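Local structure of methyltransferase (Pectobacterium atrosepticum SCRI1043, 2P7I) at residues 55-58 / 59-63; 26-29 / 30-34; 35-38 / 39-43. The protein probably transfers a methyl group from S-adenosylmethionine to a substrate not yet identified, as a class I (Rossmann-fold) methyltransferase. All blocks are in the same frame, centred on the assembly; numbering follows the deposited sequence.

Contact 1 of 3, residues 55-58 / 59-63; sequences DFTS and RLQEH
The Phe56 ring meets Leu60 one helical turn on, and the leucine comes to it obliquely. Phe56 CD2 lies 3.8 Å from Leu60 CD1, and Phe56 CE2 touches Leu60 CG and CD2. With CG anti to the backbone N (chi1 -163°), the ring stands out from the helix, and Leu60 reaches its CD2-CE2 side. The same ring meets His30 edge-to-face and lies near a bound Tris molecule, probably from the crystallisation liquor. The Arg59 guanidinium has a water at its edge, in its plane, which accepts a bond from Arg59 NE at 2.9 Å. That water also donates to Asp55 O at 2.9 Å, bridging residues four apart. Arg59 O lies at the edge of the His63 ring, in its plane. The segments form helix 55-60 of a beta-alpha-beta unit between strands 46-49 and 67-71, in the Rossmann-like fold of the methyltransferases. Leu60 packs on both strands, touching Leu46 and Ile67. Backbone bonds run from Leu60 N to Phe56 O at 3.2 Å and from Gln61 N to Thr57 O at 2.8 Å. Asp55 O takes a second donor: Ser58 OG, 3.0 Å away and 44° out of the carbonyl plane. The Asp55 carboxylate makes a salt bridge with Arg83, and Thr57 OG1 bonds to Glu48. Gln61 lays its CG 3.4 Å from Thr57 O.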
loop_
_atom_site.group_PDB
_atom_site.type_symbol
_atom_site.label_atom_id
_atom_site.label_comp_id
_atom_site.label_asym_id
_atom_site.label_seq_id
_atom_site.Cartn_x
_atom_site.Cartn_y
_atom_site.Cartn_z
ATOM N N ASP B 55 -33.581 -3.368 3.123
ATOM C CA ASP B 55 -32.880 -3.422 1.841
ATOM C C ASP B 55 -31.775 -4.475 1.829
ATOM O O ASP B 55 -31.594 -5.185 0.843
ATOM C CB ASP B 55 -32.289 -2.058 1.483
ATOM C CG ASP B 55 -33.366 -1.005 1.233
ATOM O OD1 ASP B 55 -34.274 -1.240 0.402
ATOM O OD2 ASP B 55 -33.304 0.051 1.896
ATOM N N PHE B 56 -31.045 -4.607 2.927
ATOM C CA PHE B 56 -29.979 -5.595 2.948
ATOM C C PHE B 56 -30.558 -6.968 3.266
ATOM O O PHE B 56 -30.077 -7.973 2.766
ATOM C CB PHE B 56 -28.909 -5.191 3.944
ATOM C CG PHE B 56 -27.601 -5.902 3.749
ATOM C CD1 PHE B 56 -26.857 -5.714 2.593
ATOM C CD2 PHE B 56 -27.112 -6.767 4.715
ATOM C CE1 PHE B 56 -25.647 -6.395 2.396
ATOM C CE2 PHE B 56 -25.910 -7.424 4.525
ATOM C CZ PHE B 56 -25.177 -7.233 3.365
ATOM N N THR B 57 -31.604 -7.018 4.082
ATOM C CA THR B 57 -32.209 -8.293 4.471
ATOM C C THR B 57 -32.621 -9.099 3.242
ATOM O O THR B 57 -32.427 -10.321 3.196
ATOM C CB THR B 57 -33.462 -8.090 5.332
ATOM O OG1 THR B 57 -33.280 -6.957 6.181
ATOM C CG2 THR B 57 -33.761 -9.352 6.158
ATOM N N SER B 58 -33.166 -8.414 2.251
ATOM C CA SER B 58 -33.680 -9.093 1.069
ATOM C C SER B 58 -32.578 -9.870 0.357
ATOM O O SER B 58 -32.817 -10.954 -0.182
ATOM C CB SER B 58 -34.354 -8.109 0.124
ATOM O OG SER B 58 -33.424 -7.186 -0.387
ATOM N N ARG B 59 -31.351 -9.348 0.397
ATOM C CA ARG B 59 -30.227 -10.060 -0.185
ATOM C C ARG B 59 -29.799 -11.236 0.687
ATOM O O ARG B 59 -29.415 -12.296 0.185
ATOM C CB ARG B 59 -29.065 -9.099 -0.391
ATOM C CG ARG B 59 -29.425 -8.007 -1.350
ATOM C CD ARG B 59 -28.256 -7.178 -1.661
ATOM N NE ARG B 59 -28.590 -6.120 -2.615
ATOM C CZ ARG B 59 -28.522 -6.222 -3.942
ATOM N NH1 ARG B 59 -28.112 -7.334 -4.547
ATOM N NH2 ARG B 59 -28.843 -5.173 -4.672
ATOM N N LEU B 60 -29.849 -11.031 1.998
ATOM C CA LEU B 60 -29.550 -12.085 2.938
ATOM C C LEU B 60 -30.545 -13.250 2.884
ATOM O O LEU B 60 -30.176 -14.405 3.124
ATOM C CB LEU B 60 -29.485 -11.490 4.342
ATOM C CG LEU B 60 -28.303 -10.552 4.618
ATOM C CD1 LEU B 60 -28.448 -10.062 6.046
ATOM C CD2 LEU B 60 -26.926 -11.244 4.341
ATOM N N GLN B 61 -31.802 -12.940 2.566
ATOM C CA GLN B 61 -32.837 -13.961 2.387
ATOM C C GLN B 61 -32.537 -14.956 1.267
ATOM O O GLN B 61 -33.048 -16.083 1.278
ATOM C CB GLN B 61 -34.193 -13.309 2.129
ATOM C CG GLN B 61 -34.821 -12.723 3.373
ATOM C CD GLN B 61 -36.257 -12.293 3.137
ATOM O OE1 GLN B 61 -36.517 -11.278 2.485
ATOM N NE2 GLN B 61 -37.197 -13.068 3.668
ATOM N N GLU B 62 -31.710 -14.559 0.304
ATOM C CA GLU B 62 -31.232 -15.517 -0.685
ATOM C C GLU B 62 -30.307 -16.559 -0.053
ATOM O O GLU B 62 -30.061 -17.594 -0.655
ATOM C CB GLU B 62 -30.527 -14.819 -1.851
ATOM C CG GLU B 62 -31.399 -13.808 -2.589
ATOM C CD GLU B 62 -32.782 -14.361 -2.925
ATOM O OE1 GLU B 62 -32.859 -15.436 -3.566
ATOM O OE2 GLU B 62 -33.792 -13.730 -2.531
ATOM N N HIS B 63 -29.811 -16.314 1.159
ATOM C CA HIS B 63 -28.871 -17.236 1.790
ATOM C C HIS B 63 -29.365 -17.963 3.027
ATOM O O HIS B 63 -28.807 -19.004 3.386
ATOM C CB HIS B 63 -27.585 -16.480 2.136
ATOM C CG HIS B 63 -26.789 -16.126 0.929
ATOM N ND1 HIS B 63 -27.085 -15.034 0.142
ATOM C CD2 HIS B 63 -25.751 -16.753 0.335
ATOM C CE1 HIS B 63 -26.249 -14.994 -0.881
ATOM N NE2 HIS B 63 -25.427 -16.024 -0.785
HETATM O O HOH W 1 -29.734 -3.958 -1.016
#

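Contact 2 of 3, residues 26-29 / 30-34; sequences FDVM and HPFMV
Phe26, in one of two modelled conformers, forms an offset stack with His30 along one side of helix 24-37, which packs against the sheet of the Rossmann-like methyltransferase fold. The two side chains point the same way. Their ring planes are 22° apart and their centroids 4.8 Å. His30 CE1 lies over one face of Phe26, toward the rim, 3.8 Å from Phe26 CD1. Phe26 CA makes a CH-pi contact over a face of His30, 4.1 Å from the ring centroid. Val28 and Phe32 also run side by side, with Val28 CG1 3.8 Å from Phe32 CE2. The selenomethionines Met29 and Met33 meet through their methyl ends. Met29 is bent at chi2 and chi3, whereas Met33 is extended beyond CG.

The backbone behind these pairs is irregular. A wider pi-type turn covers 26-29, and Pro31 has no N-H to give to the turn before, so the helix kinks there. After Pro31 a weak bond runs from Phe32 N to Val28 O, and a firmer one from Met33 N to Met29 O at 2.9 Å. Further out, Tyr227 meets Phe32, and Met29 packs on strands 192-201 and 237-245. Pro31 CG lies 3.2 Å from Asp27 O.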
loop_
_atom_site.group_PDB
_atom_site.type_symbol
_atom_site.label_atom_id
_atom_site.label_comp_id
_atom_site.label_asym_id
_atom_site.label_seq_id
_atom_site.Cartn_x
_atom_site.Cartn_y
_atom_site.Cartn_z
ATOM N N PHE B 26 -26.533 1.106 -2.273
ATOM C CA PHE B 26 -27.543 0.067 -2.408
ATOM C C PHE B 26 -27.291 -0.816 -3.630
ATOM O O PHE B 26 -27.459 -2.028 -3.558
ATOM C CB PHE B 26 -28.947 0.693 -2.470
ATOM C CG PHE B 26 -29.480 1.152 -1.128
ATOM C CD1 PHE B 26 -28.636 1.622 -0.125
ATOM C CD2 PHE B 26 -30.834 1.145 -0.887
ATOM C CE1 PHE B 26 -29.134 2.050 1.094
ATOM C CE2 PHE B 26 -31.333 1.575 0.327
ATOM C CZ PHE B 26 -30.477 2.023 1.319
ATOM N N ASP B 27 -26.870 -0.222 -4.739
ATOM C CA ASP B 27 -26.748 -0.953 -5.986
ATOM C C ASP B 27 -25.389 -1.573 -6.194
ATOM O O ASP B 27 -25.277 -2.578 -6.881
ATOM C CB ASP B 27 -27.083 -0.042 -7.166
ATOM C CG ASP B 27 -28.529 0.422 -7.133
ATOM O OD1 ASP B 27 -29.404 -0.452 -7.021
ATOM O OD2 ASP B 27 -28.777 1.640 -7.169
ATOM N N VAL B 28 -24.360 -0.994 -5.601
ATOM C CA VAL B 28 -23.006 -1.497 -5.810
ATOM C C VAL B 28 -22.491 -2.142 -4.521
ATOM O O VAL B 28 -22.089 -3.319 -4.511
ATOM C CB VAL B 28 -22.040 -0.403 -6.332
ATOM C CG1 VAL B 28 -20.603 -0.910 -6.313
ATOM C CG2 VAL B 28 -22.419 0.048 -7.739
HETATM N N MSE B 29 -22.540 -1.413 -3.415
HETATM C CA MSE B 29 -21.917 -1.919 -2.212
HETATM C C MSE B 29 -22.647 -3.090 -1.549
HETATM O O MSE B 29 -21.995 -4.011 -1.039
HETATM C CB MSE B 29 -21.715 -0.782 -1.225
HETATM C CG MSE B 29 -20.680 0.265 -1.610
HETATM SE SE MSE B 29 -18.956 -0.489 -1.902
HETATM C CE MSE B 29 -18.725 -1.075 -0.094
ATOM N N HIS B 30 -23.984 -3.051 -1.492
ATOM C CA HIS B 30 -24.739 -4.157 -0.879
ATOM C C HIS B 30 -24.430 -5.511 -1.530
ATOM O O HIS B 30 -24.117 -6.462 -0.845
ATOM C CB HIS B 30 -26.237 -3.883 -0.860
ATOM C CG HIS B 30 -26.669 -2.906 0.185
ATOM N ND1 HIS B 30 -27.995 -2.640 0.444
ATOM C CD2 HIS B 30 -25.960 -2.132 1.041
ATOM C CE1 HIS B 30 -28.088 -1.756 1.416
ATOM N NE2 HIS B 30 -26.870 -1.426 1.793
ATOM N N PRO B 31 -24.521 -5.607 -2.861
ATOM C CA PRO B 31 -24.153 -6.894 -3.466
ATOM C C PRO B 31 -22.706 -7.381 -3.241
ATOM O O PRO B 31 -22.496 -8.568 -3.030
ATOM C CB PRO B 31 -24.482 -6.697 -4.968
ATOM C CG PRO B 31 -24.687 -5.252 -5.160
ATOM C CD PRO B 31 -25.080 -4.659 -3.838
ATOM N N PHE B 32 -21.735 -6.486 -3.270
ATOM C CA PHE B 32 -20.348 -6.853 -3.002
ATOM C C PHE B 32 -20.161 -7.246 -1.551
ATOM O O PHE B 32 -19.352 -8.110 -1.260
ATOM C CB PHE B 32 -19.385 -5.731 -3.405
ATOM C CG PHE B 32 -19.175 -5.625 -4.886
ATOM C CD1 PHE B 32 -18.868 -6.750 -5.642
ATOM C CD2 PHE B 32 -19.268 -4.413 -5.527
ATOM C CE1 PHE B 32 -18.665 -6.676 -7.004
ATOM C CE2 PHE B 32 -19.070 -4.340 -6.922
ATOM C CZ PHE B 32 -18.770 -5.481 -7.645
HETATM N N MSE B 33 -20.918 -6.639 -0.650
HETATM C CA MSE B 33 -20.846 -7.038 0.753
HETATM C C MSE B 33 -21.306 -8.500 0.909
HETATM O O MSE B 33 -20.662 -9.296 1.598
HETATM C CB MSE B 33 -21.723 -6.112 1.603
HETATM C CG MSE B 33 -21.055 -4.806 1.977
HETATM SE SE MSE B 33 -22.355 -3.661 2.843
HETATM C CE MSE B 33 -21.247 -2.179 2.963
ATOM N N VAL B 34 -22.425 -8.862 0.281
ATOM C CA VAL B 34 -22.909 -10.238 0.295
ATOM C C VAL B 34 -21.872 -11.174 -0.344
ATOM O O VAL B 34 -21.590 -12.226 0.203
ATOM C CB VAL B 34 -24.314 -10.365 -0.356
ATOM C CG1 VAL B 34 -24.742 -11.828 -0.454
ATOM C CG2 VAL B 34 -25.320 -9.587 0.469
#

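Contact 3 of 3, residues 35-38 / 39-43; sequences RAFT and PFFRP
Phe41 CG is anti to its carbonyl carbon (chi1 -80°), which turns the ring back over the last turn of helix 24-37 to meet Phe37 and Thr38. This is the end of the helix, where the chain leaves for strand 46-49, the first strand of the Rossmann-like sheet. Phe41 CZ lies 3.7 Å from Phe37 CB, near the plane of the Phe37 ring and at its edge. Phe37 O sits over one face of Phe41, toward the rim. The Thr38 side chain crosses Phe41, with Thr38 OG1 4.0 Å from Phe41 CE2. Thr38 OG1 itself is bonded to Val34 O, one turn back. Phe37 O is gripped chiefly by Phe40 N, at 2.9 Å and 36° out of the carbonyl plane. Phe41 N adds weak bonds to Phe37 O and to Thr38 O. Pro39 has no N-H to offer the preceding turn. Its ring fits closely against the helix end, with Pro39 CD 3.4 Å from Arg35 O.

The rings of Phe37 and Phe41 both meet Phe138 of strand 135-142. Phe40 takes part in the subunit interface, where its ring meets Phe40 of the second subunit and, edge-to-face, Tyr195 of the second subunit, whose hydroxyl bonds to Ala36 O. Within the chain, Phe40 CD2 lies 3.6 Å from Ala36 O.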
loop_
_atom_site.group_PDB
_atom_site.type_symbol
_atom_site.label_atom_id
_atom_site.label_comp_id
_atom_site.label_asym_id
_atom_site.label_seq_id
_atom_site.Cartn_x
_atom_site.Cartn_y
_atom_site.Cartn_z
ATOM N N ARG B 35 -21.288 -10.791 -1.477
ATOM C CA ARG B 35 -20.163 -11.555 -2.061
ATOM C C ARG B 35 -19.035 -11.771 -1.028
ATOM O O ARG B 35 -18.540 -12.870 -0.869
ATOM C CB ARG B 35 -19.603 -10.884 -3.343
ATOM C CG ARG B 35 -19.970 -11.572 -4.679
ATOM C CD ARG B 35 -19.308 -10.871 -5.936
ATOM N NE ARG B 35 -17.996 -11.403 -6.394
ATOM C CZ ARG B 35 -17.315 -10.934 -7.460
ATOM N NH1 ARG B 35 -17.788 -9.908 -8.157
ATOM N NH2 ARG B 35 -16.141 -11.455 -7.831
ATOM N N ALA B 36 -18.617 -10.699 -0.369
ATOM C CA ALA B 36 -17.524 -10.727 0.601
ATOM C C ALA B 36 -17.817 -11.682 1.762
ATOM O O ALA B 36 -16.929 -12.350 2.278
ATOM C CB ALA B 36 -17.279 -9.313 1.120
ATOM N N PHE B 37 -19.071 -11.712 2.181
ATOM C CA PHE B 37 -19.483 -12.536 3.331
ATOM C C PHE B 37 -19.622 -14.023 2.998
ATOM O O PHE B 37 -19.427 -14.881 3.854
ATOM C CB PHE B 37 -20.857 -12.085 3.821
ATOM C CG PHE B 37 -20.918 -10.692 4.405
ATOM C CD1 PHE B 37 -19.790 -9.915 4.616
ATOM C CD2 PHE B 37 -22.160 -10.173 4.789
ATOM C CE1 PHE B 37 -19.879 -8.649 5.176
ATOM C CE2 PHE B 37 -22.271 -8.898 5.374
ATOM C CZ PHE B 37 -21.141 -8.129 5.544
ATOM N N THR B 38 -20.005 -14.311 1.760
ATOM C CA THR B 38 -20.477 -15.646 1.373
ATOM C C THR B 38 -19.546 -16.803 1.751
ATOM O O THR B 38 -20.007 -17.785 2.309
ATOM C CB THR B 38 -20.858 -15.687 -0.107
ATOM O OG1 THR B 38 -22.030 -14.878 -0.291
ATOM C CG2 THR B 38 -21.191 -17.115 -0.545
ATOM N N PRO B 39 -18.235 -16.687 1.493
ATOM C CA PRO B 39 -17.351 -17.786 1.838
ATOM C C PRO B 39 -17.256 -18.097 3.344
ATOM O O PRO B 39 -16.798 -19.179 3.724
ATOM C CB PRO B 39 -15.981 -17.328 1.332
ATOM C CG PRO B 39 -16.223 -16.156 0.504
ATOM C CD PRO B 39 -17.521 -15.567 0.867
ATOM N N PHE B 40 -17.651 -17.146 4.178
ATOM C CA PHE B 40 -17.525 -17.275 5.622
ATOM C C PHE B 40 -18.799 -17.665 6.348
ATOM O O PHE B 40 -18.737 -17.987 7.545
ATOM C CB PHE B 40 -17.058 -15.949 6.231
ATOM C CG PHE B 40 -15.748 -15.454 5.692
ATOM C CD1 PHE B 40 -14.598 -16.192 5.903
ATOM C CD2 PHE B 40 -15.655 -14.235 5.006
ATOM C CE1 PHE B 40 -13.363 -15.742 5.452
ATOM C CE2 PHE B 40 -14.440 -13.778 4.549
ATOM C CZ PHE B 40 -13.291 -14.523 4.769
ATOM N N PHE B 41 -19.942 -17.599 5.670
ATOM C CA PHE B 41 -21.228 -17.911 6.290
ATOM C C PHE B 41 -21.189 -19.285 6.938
ATOM O O PHE B 41 -20.612 -20.227 6.388
ATOM C CB PHE B 41 -22.370 -17.880 5.285
ATOM C CG PHE B 41 -22.892 -16.498 4.933
ATOM C CD1 PHE B 41 -23.012 -15.481 5.874
ATOM C CD2 PHE B 41 -23.351 -16.249 3.642
ATOM C CE1 PHE B 41 -23.549 -14.228 5.520
ATOM C CE2 PHE B 41 -23.859 -15.018 3.281
ATOM C CZ PHE B 41 -23.961 -14.000 4.213
ATOM N N ARG B 42 -21.760 -19.359 8.138
ATOM C CA ARG B 42 -21.956 -20.608 8.857
ATOM C C ARG B 42 -23.344 -21.165 8.588
ATOM O O ARG B 42 -24.302 -20.409 8.429
ATOM C CB ARG B 42 -21.891 -20.346 10.357
ATOM C CG ARG B 42 -20.646 -19.693 10.863
ATOM C CD ARG B 42 -19.573 -20.695 11.041
ATOM N NE ARG B 42 -20.059 -21.710 11.948
ATOM C CZ ARG B 42 -19.631 -22.961 11.990
ATOM N NH1 ARG B 42 -18.655 -23.373 11.179
ATOM N NH2 ARG B 42 -20.184 -23.804 12.854
ATOM N N PRO B 43 -23.491 -22.495 8.616
ATOM C CA PRO B 43 -24.861 -23.030 8.491
ATOM C C PRO B 43 -25.638 -22.657 9.726
ATOM O O PRO B 43 -25.046 -22.504 10.791
ATOM C CB PRO B 43 -24.652 -24.545 8.436
ATOM C CG PRO B 43 -23.269 -24.767 9.077
ATOM C CD PRO B 43 -22.470 -23.543 8.795
#

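In the fold
Contacts 2 and 3 follow one another on helix 24-37. Contact 1 lies on helix 55-60, which packs beside it. All three are partly buried. Contacts 1 and 2 each include an exposed residue, while contact 3 has none. Contact 2 lies nearest the middle of the chain, its centre about 10 Å from the chain centre. The centres of contacts 1 and 3 lie about 13 and 14 Å away. Contact 1 joins apolar packing to a water bridge, contact 2 relies on ring stacking and selenomethionines, and contact 3 is rich in phenylalanine. Phe56 links contact 1 to both others, through His30 and Phe37. Of the three, contact 3 alone touches another subunit.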